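Local coordinates for protein FAD-binding oxidoreductase (Gulosibacter chungangensis, PDB 7PBG) that oxidises 4-ethylphenol, with dehydrogenation of 4-alkylphenols to vinylphenols as its likely chemistry, using a covalently bound FAD, at residues E40-E52 / Y446-L458. Sequence-based numbering, arbitrary orientation.
Sequences EYDDKFPVTDGDE and YDTADPASRKETL
Arg454, in the first turn of helix 451-470, lies across Pro46 and Val47 of the loop 40-52, joining the C-terminal part of this PCMH-type flavoprotein to the linker that leads into strand 57-59. Its CB packs 3.6 Å from Val47 CA, and CG sits 3.6 Å from Pro46 O. With CG anti to the carbonyl carbon (chi1 -65°) and the chain extended through NE, the guanidinium group is carried alongside the proline, whose CG lies over one of its faces. CD passes 3.4 Å from Asp49 OD1. At the tip, NH1 forms a salt bridge to Asp49 OD1 at 3.0 Å, met on the anti side of the carboxylate, with the two planes 38° apart. NE and NH2 both grip Thr448 O, NH2 in the carbonyl plane on a lone pair and NE from above it, which fixes the group's rotation. With the guanidinium cut away, as by an alanine here, the Asp49 carboxylate is likely to lose its charge partner and Thr448 O the double grip of NE and NH2. Water 1 ties Asp49 OD2 to Pro451 O. Deeper in, Val47 CG1 rests 3.8 Å from Tyr446 CZ, and Phe396 of strand 393-402 touches both side chains. Thr448 CG2 meets Phe45 CD1 at 3.7 Å, while its OG1 is hydrogen-bonded to Asn392 O; the nearest side-chain atoms of Phe45 and His395, the covalent FAD attachment residue, are about 4 Å apart. Tyr446 OH donates to Pro46 O at 2.6 Å, approaching from 59° out of the carbonyl plane.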
ATOM      1  N   GLU A  40      29.918 -19.405  -3.261  1.00 24.07           N
ATOM      2  CA  GLU A  40      29.744 -17.934  -3.379  1.00 25.88           C
ATOM      3  C   GLU A  40      28.353 -17.537  -2.839  1.00 22.74           C
ATOM      4  O   GLU A  40      28.178 -16.364  -2.442  1.00 22.99           O
ATOM      5  CB  GLU A  40      29.899 -17.527  -4.837  1.00 33.05           C
ATOM      6  CG  GLU A  40      29.889 -16.032  -5.078  1.00 40.06           C
ATOM      7  CD  GLU A  40      30.380 -15.639  -6.472  1.00 52.04           C
ATOM      8  OE1 GLU A  40      31.403 -16.217  -6.933  1.00 60.45           O
ATOM      9  OE2 GLU A  40      29.744 -14.766  -7.107  1.00 60.15           O
ATOM     10  N   TYR A  41      27.386 -18.438  -2.921  1.00 21.67           N
ATOM     11  CA  TYR A  41      25.951 -18.133  -2.640  1.00 20.52           C
ATOM     12  C   TYR A  41      25.595 -18.619  -1.236  1.00 19.41           C
ATOM     13  O   TYR A  41      24.426 -18.490  -0.850  1.00 19.30           O
ATOM     14  CB  TYR A  41      25.036 -18.688  -3.743  1.00 21.53           C
ATOM     15  CG  TYR A  41      25.179 -17.963  -5.045  1.00 20.02           C
ATOM     16  CD1 TYR A  41      24.456 -16.816  -5.316  1.00 21.23           C
ATOM     17  CD2 TYR A  41      26.150 -18.357  -5.958  1.00 19.80           C
ATOM     18  CE1 TYR A  41      24.585 -16.148  -6.524  1.00 23.71           C
ATOM     19  CE2 TYR A  41      26.296 -17.696  -7.160  1.00 23.91           C
ATOM     20  CZ  TYR A  41      25.522 -16.582  -7.444  1.00 23.30           C
ATOM     21  OH  TYR A  41      25.691 -15.917  -8.631  1.00 23.10           O
ATOM     22  N   ASP A  42      26.527 -19.220  -0.494  1.00 22.00           N
ATOM     23  CA  ASP A  42      26.298 -19.477   0.952  1.00 19.97           C
ATOM     24  C   ASP A  42      26.236 -18.129   1.706  1.00 18.86           C
ATOM     25  O   ASP A  42      26.806 -17.131   1.256  1.00 20.14           O
ATOM     26  CB  ASP A  42      27.413 -20.347   1.535  1.00 23.22           C
ATOM     27  CG  ASP A  42      27.479 -21.749   0.939  1.00 24.54           C
ATOM     28  OD1 ASP A  42      26.478 -22.184   0.291  1.00 23.85           O
ATOM     29  OD2 ASP A  42      28.533 -22.400   1.161  1.00 25.67           O
ATOM     30  N   ASP A  43      25.529 -18.097   2.834  1.00 18.68           N
ATOM     31  CA  ASP A  43      25.346 -16.861   3.612  1.00 19.70           C
ATOM     32  C   ASP A  43      26.727 -16.305   3.958  1.00 20.21           C
ATOM     33  O   ASP A  43      27.539 -17.052   4.561  1.00 19.54           O
ATOM     34  CB  ASP A  43      24.530 -17.189   4.872  1.00 19.53           C
ATOM     35  CG  ASP A  43      24.069 -16.021   5.707  1.00 20.98           C
ATOM     36  OD1 ASP A  43      24.489 -14.861   5.385  1.00 19.60           O
ATOM     37  OD2 ASP A  43      23.236 -16.282   6.677  1.00 20.69           O
ATOM     38  N   LYS A  44      26.966 -15.015   3.687  1.00 19.75           N
ATOM     39  CA  LYS A  44      28.231 -14.365   4.090  1.00 21.47           C
ATOM     40  C   LYS A  44      28.328 -14.235   5.610  1.00 21.70           C
ATOM     41  O   LYS A  44      29.474 -14.231   6.133  1.00 20.14           O
ATOM     42  CB  LYS A  44      28.374 -12.991   3.440  1.00 23.34           C
ATOM     43  CG  LYS A  44      28.335 -12.979   1.925  1.00 27.03           C
ATOM     44  CD  LYS A  44      29.345 -13.881   1.280  1.00 26.33           C
ATOM     45  CE  LYS A  44      29.497 -13.643  -0.214  1.00 29.34           C
ATOM     46  NZ  LYS A  44      30.271 -14.744  -0.836  1.00 31.90           N
ATOM     47  N   PHE A  45      27.169 -14.109   6.297  1.00 19.25           N
ATOM     48  CA  PHE A  45      27.018 -13.861   7.757  1.00 19.75           C
ATOM     49  C   PHE A  45      26.173 -14.960   8.351  1.00 21.09           C
ATOM     50  O   PHE A  45      25.104 -14.733   8.932  1.00 20.34           O
ATOM     51  CB  PHE A  45      26.403 -12.496   8.078  1.00 19.77           C
ATOM     52  CG  PHE A  45      27.112 -11.278   7.563  1.00 21.66           C
ATOM     53  CD1 PHE A  45      28.392 -11.317   7.031  1.00 20.87           C
ATOM     54  CD2 PHE A  45      26.436 -10.073   7.577  1.00 21.43           C
ATOM     55  CE1 PHE A  45      29.000 -10.160   6.575  1.00 21.35           C
ATOM     56  CE2 PHE A  45      27.046  -8.924   7.112  1.00 20.71           C
ATOM     57  CZ  PHE A  45      28.314  -8.962   6.621  1.00 19.15           C
ATOM     58  N   PRO A  46      26.725 -16.192   8.355  1.00 21.67           N
ATOM     59  CA  PRO A  46      26.052 -17.310   9.006  1.00 20.05           C
ATOM     60  C   PRO A  46      26.057 -17.187  10.527  1.00 20.40           C
ATOM     61  O   PRO A  46      26.891 -16.548  11.120  1.00 21.27           O
ATOM     62  CB  PRO A  46      26.893 -18.495   8.539  1.00 20.60           C
ATOM     63  CG  PRO A  46      28.277 -17.926   8.463  1.00 21.21           C
ATOM     64  CD  PRO A  46      28.048 -16.564   7.828  1.00 20.08           C
ATOM     65  N   VAL A  47      25.110 -17.870  11.159  1.00 21.18           N
ATOM     66  CA  VAL A  47      25.166 -18.094  12.621  1.00 20.46           C
ATOM     67  C   VAL A  47      25.092 -19.617  12.867  1.00 20.51           C
ATOM     68  O   VAL A  47      24.850 -20.029  14.023  1.00 24.83           O
ATOM     69  CB  VAL A  47      24.107 -17.296  13.389  1.00 21.03           C
ATOM     70  CG1 VAL A  47      24.380 -15.792  13.328  1.00 19.98           C
ATOM     71  CG2 VAL A  47      22.694 -17.603  12.906  1.00 20.88           C
ATOM     72  N   THR A  48      25.234 -20.410  11.807  1.00 21.64           N
ATOM     73  CA  THR A  48      25.240 -21.897  11.892  1.00 23.82           C
ATOM     74  C   THR A  48      26.548 -22.398  11.303  1.00 26.05           C
ATOM     75  O   THR A  48      27.171 -21.660  10.511  1.00 25.42           O
ATOM     76  CB  THR A  48      24.000 -22.496  11.204  1.00 23.25           C
ATOM     77  OG1 THR A  48      23.933 -22.011   9.868  1.00 27.09           O
ATOM     78  CG2 THR A  48      22.701 -22.176  11.906  1.00 25.09           C
ATOM     79  N   ASP A  49      26.906 -23.655  11.593  1.00 28.84           N
ATOM     80  CA  ASP A  49      28.286 -24.163  11.335  1.00 32.21           C
ATOM     81  C   ASP A  49      28.325 -25.255  10.261  1.00 35.47           C
ATOM     82  O   ASP A  49      29.458 -25.533   9.772  1.00 33.75           O
ATOM     83  CB  ASP A  49      28.922 -24.697  12.619  1.00 32.15           C
ATOM     84  CG  ASP A  49      28.949 -23.685  13.744  1.00 33.93           C
ATOM     85  OD1 ASP A  49      29.154 -22.488  13.464  1.00 30.38           O
ATOM     86  OD2 ASP A  49      28.722 -24.085  14.886  1.00 34.78           O
ATOM     87  N   GLY A  50      27.168 -25.834   9.904  1.00 33.60           N
ATOM     88  CA  GLY A  50      27.073 -27.075   9.108  1.00 31.17           C
ATOM     89  C   GLY A  50      26.521 -26.825   7.710  1.00 33.69           C
ATOM     90  O   GLY A  50      26.776 -25.741   7.115  1.00 29.27           O
ATOM     91  N   ASP A  51      25.736 -27.779   7.208  1.00 28.21           N
ATOM     92  CA  ASP A  51      25.139 -27.700   5.854  1.00 33.31           C
ATOM     93  C   ASP A  51      23.754 -27.025   5.907  1.00 29.83           C
ATOM     94  O   ASP A  51      23.110 -26.996   4.847  1.00 29.41           O
ATOM     95  CB  ASP A  51      25.151 -29.081   5.205  1.00 36.07           C
ATOM     96  CG  ASP A  51      26.484 -29.349   4.524  1.00 38.14           C
ATOM     97  OD1 ASP A  51      27.340 -28.428   4.504  1.00 43.86           O
ATOM     98  OD2 ASP A  51      26.650 -30.460   4.010  1.00 42.35           O
ATOM     99  N   GLU A  52      23.364 -26.433   7.047  1.00 24.94           N
ATOM    100  CA  GLU A  52      22.136 -25.594   7.136  1.00 26.10           C
ATOM    101  C   GLU A  52      22.206 -24.464   6.107  1.00 24.84           C
ATOM    102  O   GLU A  52      23.305 -23.824   6.001  1.00 25.08           O
ATOM    103  CB  GLU A  52      21.943 -24.997   8.529  1.00 27.10           C
ATOM    104  CG  GLU A  52      21.980 -26.038   9.622  1.00 31.08           C
ATOM    105  CD  GLU A  52      23.317 -26.183  10.342  1.00 31.44           C
ATOM    106  OE1 GLU A  52      24.400 -25.990   9.722  1.00 29.62           O
ATOM    107  OE2 GLU A  52      23.275 -26.462  11.534  1.00 33.43           O
ATOM    108  N   TYR A 446      29.314  -9.276  15.100  1.00 19.46           N
ATOM    109  CA  TYR A 446      29.949 -10.516  15.615  1.00 19.33           C
ATOM    110  C   TYR A 446      30.972 -11.033  14.613  1.00 19.02           C
ATOM    111  O   TYR A 446      30.985 -10.628  13.463  1.00 19.77           O
ATOM    112  CB  TYR A 446      28.882 -11.570  15.926  1.00 18.90           C
ATOM    113  CG  TYR A 446      28.241 -12.186  14.721  1.00 20.73           C
ATOM    114  CD1 TYR A 446      28.549 -13.479  14.347  1.00 18.59           C
ATOM    115  CD2 TYR A 446      27.361 -11.481  13.911  1.00 18.75           C
ATOM    116  CE1 TYR A 446      27.995 -14.060  13.220  1.00 19.21           C
ATOM    117  CE2 TYR A 446      26.814 -12.040  12.771  1.00 18.59           C
ATOM    118  CZ  TYR A 446      27.125 -13.338  12.421  1.00 20.12           C
ATOM    119  OH  TYR A 446      26.637 -13.916  11.282  1.00 21.46           O
ATOM    120  N   ASP A 447      31.810 -11.986  15.046  1.00 20.14           N
ATOM    121  CA  ASP A 447      32.849 -12.584  14.180  1.00 20.39           C
ATOM    122  C   ASP A 447      32.211 -13.701  13.372  1.00 21.09           C
ATOM    123  O   ASP A 447      31.989 -14.806  13.936  1.00 20.83           O
ATOM    124  CB  ASP A 447      33.989 -13.129  15.039  1.00 20.92           C
ATOM    125  CG  ASP A 447      35.175 -13.596  14.252  1.00 21.75           C
ATOM    126  OD1 ASP A 447      35.023 -13.893  13.082  1.00 21.40           O
ATOM    127  OD2 ASP A 447      36.215 -13.788  14.896  1.00 23.99           O
ATOM    128  N   THR A 448      31.970 -13.470  12.077  1.00 19.34           N
ATOM    129  CA  THR A 448      31.205 -14.398  11.221  1.00 20.05           C
ATOM    130  C   THR A 448      31.987 -15.699  11.062  1.00 24.37           C
ATOM    131  O   THR A 448      31.342 -16.700  10.719  1.00 26.76           O
ATOM    132  CB  THR A 448      30.876 -13.778   9.871  1.00 22.08           C
ATOM    133  OG1 THR A 448      32.124 -13.506   9.205  1.00 23.39           O
ATOM    134  CG2 THR A 448      30.004 -12.570  10.074  1.00 21.06           C
ATOM    135  N   ALA A 449      33.315 -15.672  11.231  1.00 22.30           N
ATOM    136  CA  ALA A 449      34.200 -16.848  11.018  1.00 25.35           C
ATOM    137  C   ALA A 449      34.277 -17.731  12.268  1.00 27.32           C
ATOM    138  O   ALA A 449      34.818 -18.845  12.151  1.00 29.21           O
ATOM    139  CB  ALA A 449      35.581 -16.407  10.603  1.00 27.66           C
ATOM    140  N   ASP A 450      33.779 -17.290  13.426  1.00 25.59           N
ATOM    141  CA  ASP A 450      34.051 -17.932  14.734  1.00 24.25           C
ATOM    142  C   ASP A 450      32.786 -18.624  15.225  1.00 25.15           C
ATOM    143  O   ASP A 450      31.824 -17.954  15.594  1.00 23.33           O
ATOM    144  CB  ASP A 450      34.551 -16.918  15.759  1.00 24.80           C
ATOM    145  CG  ASP A 450      34.748 -17.484  17.159  1.00 30.70           C
ATOM    146  OD1 ASP A 450      34.510 -18.681  17.356  1.00 37.47           O
ATOM    147  OD2 ASP A 450      35.142 -16.723  18.027  1.00 39.44           O
ATOM    148  N   PRO A 451      32.750 -19.982  15.292  1.00 25.48           N
ATOM    149  CA  PRO A 451      31.535 -20.665  15.735  1.00 26.05           C
ATOM    150  C   PRO A 451      30.997 -20.239  17.111  1.00 25.34           C
ATOM    151  O   PRO A 451      29.774 -20.232  17.306  1.00 24.31           O
ATOM    152  CB  PRO A 451      31.933 -22.157  15.706  1.00 28.76           C
ATOM    153  CG  PRO A 451      33.035 -22.216  14.648  1.00 28.86           C
ATOM    154  CD  PRO A 451      33.799 -20.908  14.828  1.00 28.92           C
ATOM    155  N   ALA A 452      31.870 -19.891  18.056  1.00 25.89           N
ATOM    156  CA  ALA A 452      31.441 -19.443  19.403  1.00 24.55           C
ATOM    157  C   ALA A 452      30.703 -18.114  19.254  1.00 23.51           C
ATOM    158  O   ALA A 452      29.704 -17.903  19.954  1.00 22.06           O
ATOM    159  CB  ALA A 452      32.639 -19.307  20.338  1.00 29.90           C
ATOM    160  N   SER A 453      31.188 -17.233  18.389  1.00 21.46           N
ATOM    161  CA  SER A 453      30.597 -15.884  18.201  1.00 21.96           C
ATOM    162  C   SER A 453      29.250 -16.044  17.479  1.00 22.37           C
ATOM    163  O   SER A 453      28.290 -15.342  17.860  1.00 22.50           O
ATOM    164  CB  SER A 453      31.498 -14.947  17.461  1.00 25.40           C
ATOM    165  OG  SER A 453      30.935 -13.643  17.448  1.00 27.42           O
ATOM    166  N   ARG A 454      29.182 -16.959  16.513  1.00 22.62           N
ATOM    167  CA  ARG A 454      27.916 -17.282  15.809  1.00 20.95           C
ATOM    168  C   ARG A 454      26.903 -17.719  16.886  1.00 22.59           C
ATOM    169  O   ARG A 454      25.762 -17.223  16.914  1.00 21.76           O
ATOM    170  CB  ARG A 454      28.113 -18.375  14.755  1.00 21.09           C
ATOM    171  CG  ARG A 454      29.015 -17.994  13.586  1.00 21.69           C
ATOM    172  CD  ARG A 454      29.157 -19.209  12.683  1.00 22.79           C
ATOM    173  NE  ARG A 454      30.135 -18.956  11.640  1.00 25.72           N
ATOM    174  CZ  ARG A 454      30.824 -19.856  10.983  1.00 28.06           C
ATOM    175  NH1 ARG A 454      30.607 -21.152  11.163  1.00 28.55           N
ATOM    176  NH2 ARG A 454      31.690 -19.449  10.077  1.00 30.41           N
ATOM    177  N   LYS A 455      27.285 -18.617  17.789  1.00 22.92           N
ATOM    178  CA  LYS A 455      26.308 -19.187  18.762  1.00 24.73           C
ATOM    179  C   LYS A 455      25.852 -18.102  19.735  1.00 24.03           C
ATOM    180  O   LYS A 455      24.629 -18.019  20.022  1.00 25.72           O
ATOM    181  CB  LYS A 455      26.923 -20.347  19.550  1.00 28.29           C
ATOM    182  CG  LYS A 455      26.048 -20.844  20.693  1.00 30.20           C
ATOM    183  CD  LYS A 455      26.543 -22.140  21.278  1.00 35.44           C
ATOM    184  CE  LYS A 455      26.255 -22.267  22.761  1.00 38.89           C
ATOM    185  NZ  LYS A 455      24.813 -22.128  23.045  1.00 38.13           N
ATOM    186  N   GLU A 456      26.771 -17.257  20.201  1.00 22.24           N
ATOM    187  CA  GLU A 456      26.444 -16.168  21.137  1.00 23.79           C
ATOM    188  C   GLU A 456      25.451 -15.242  20.439  1.00 23.54           C
ATOM    189  O   GLU A 456      24.504 -14.820  21.081  1.00 21.17           O
ATOM    190  CB  GLU A 456      27.673 -15.375  21.579  1.00 26.99           C
ATOM    191  CG  GLU A 456      28.531 -16.103  22.620  1.00 32.03           C
ATOM    192  CD  GLU A 456      27.730 -16.681  23.776  1.00 36.58           C
ATOM    193  OE1 GLU A 456      27.783 -17.931  23.980  1.00 44.85           O
ATOM    194  OE2 GLU A 456      27.018 -15.910  24.430  1.00 33.84           O
ATOM    195  N   THR A 457      25.688 -14.948  19.164  1.00 20.99           N
ATOM    196  CA  THR A 457      24.810 -14.021  18.412  1.00 20.31           C
ATOM    197  C   THR A 457      23.420 -14.619  18.245  1.00 20.39           C
ATOM    198  O   THR A 457      22.430 -13.909  18.455  1.00 21.89           O
ATOM    199  CB  THR A 457      25.431 -13.664  17.067  1.00 20.11           C
ATOM    200  OG1 THR A 457      26.692 -13.092  17.403  1.00 22.24           O
ATOM    201  CG2 THR A 457      24.592 -12.677  16.283  1.00 21.39           C
ATOM    202  N   LEU A 458      23.349 -15.884  17.843  1.00 19.92           N
ATOM    203  CA  LEU A 458      22.051 -16.555  17.695  1.00 20.67           C
ATOM    204  C   LEU A 458      21.351 -16.635  19.048  1.00 22.95           C
ATOM    205  O   LEU A 458      20.137 -16.305  19.106  1.00 22.66           O
ATOM    206  CB  LEU A 458      22.250 -17.951  17.120  1.00 20.55           C
ATOM    207  CG  LEU A 458      20.967 -18.750  16.967  1.00 21.09           C
ATOM    208  CD1 LEU A 458      19.897 -17.968  16.199  1.00 20.81           C
ATOM    209  CD2 LEU A 458      21.262 -20.091  16.316  1.00 23.16           C
TER
HETATM  210  O   HOH W   1      28.166 -22.287  16.552  1.00 31.13           O
HETATM  211  O   HOH W   2      31.645 -23.627   9.779  1.00 42.48           O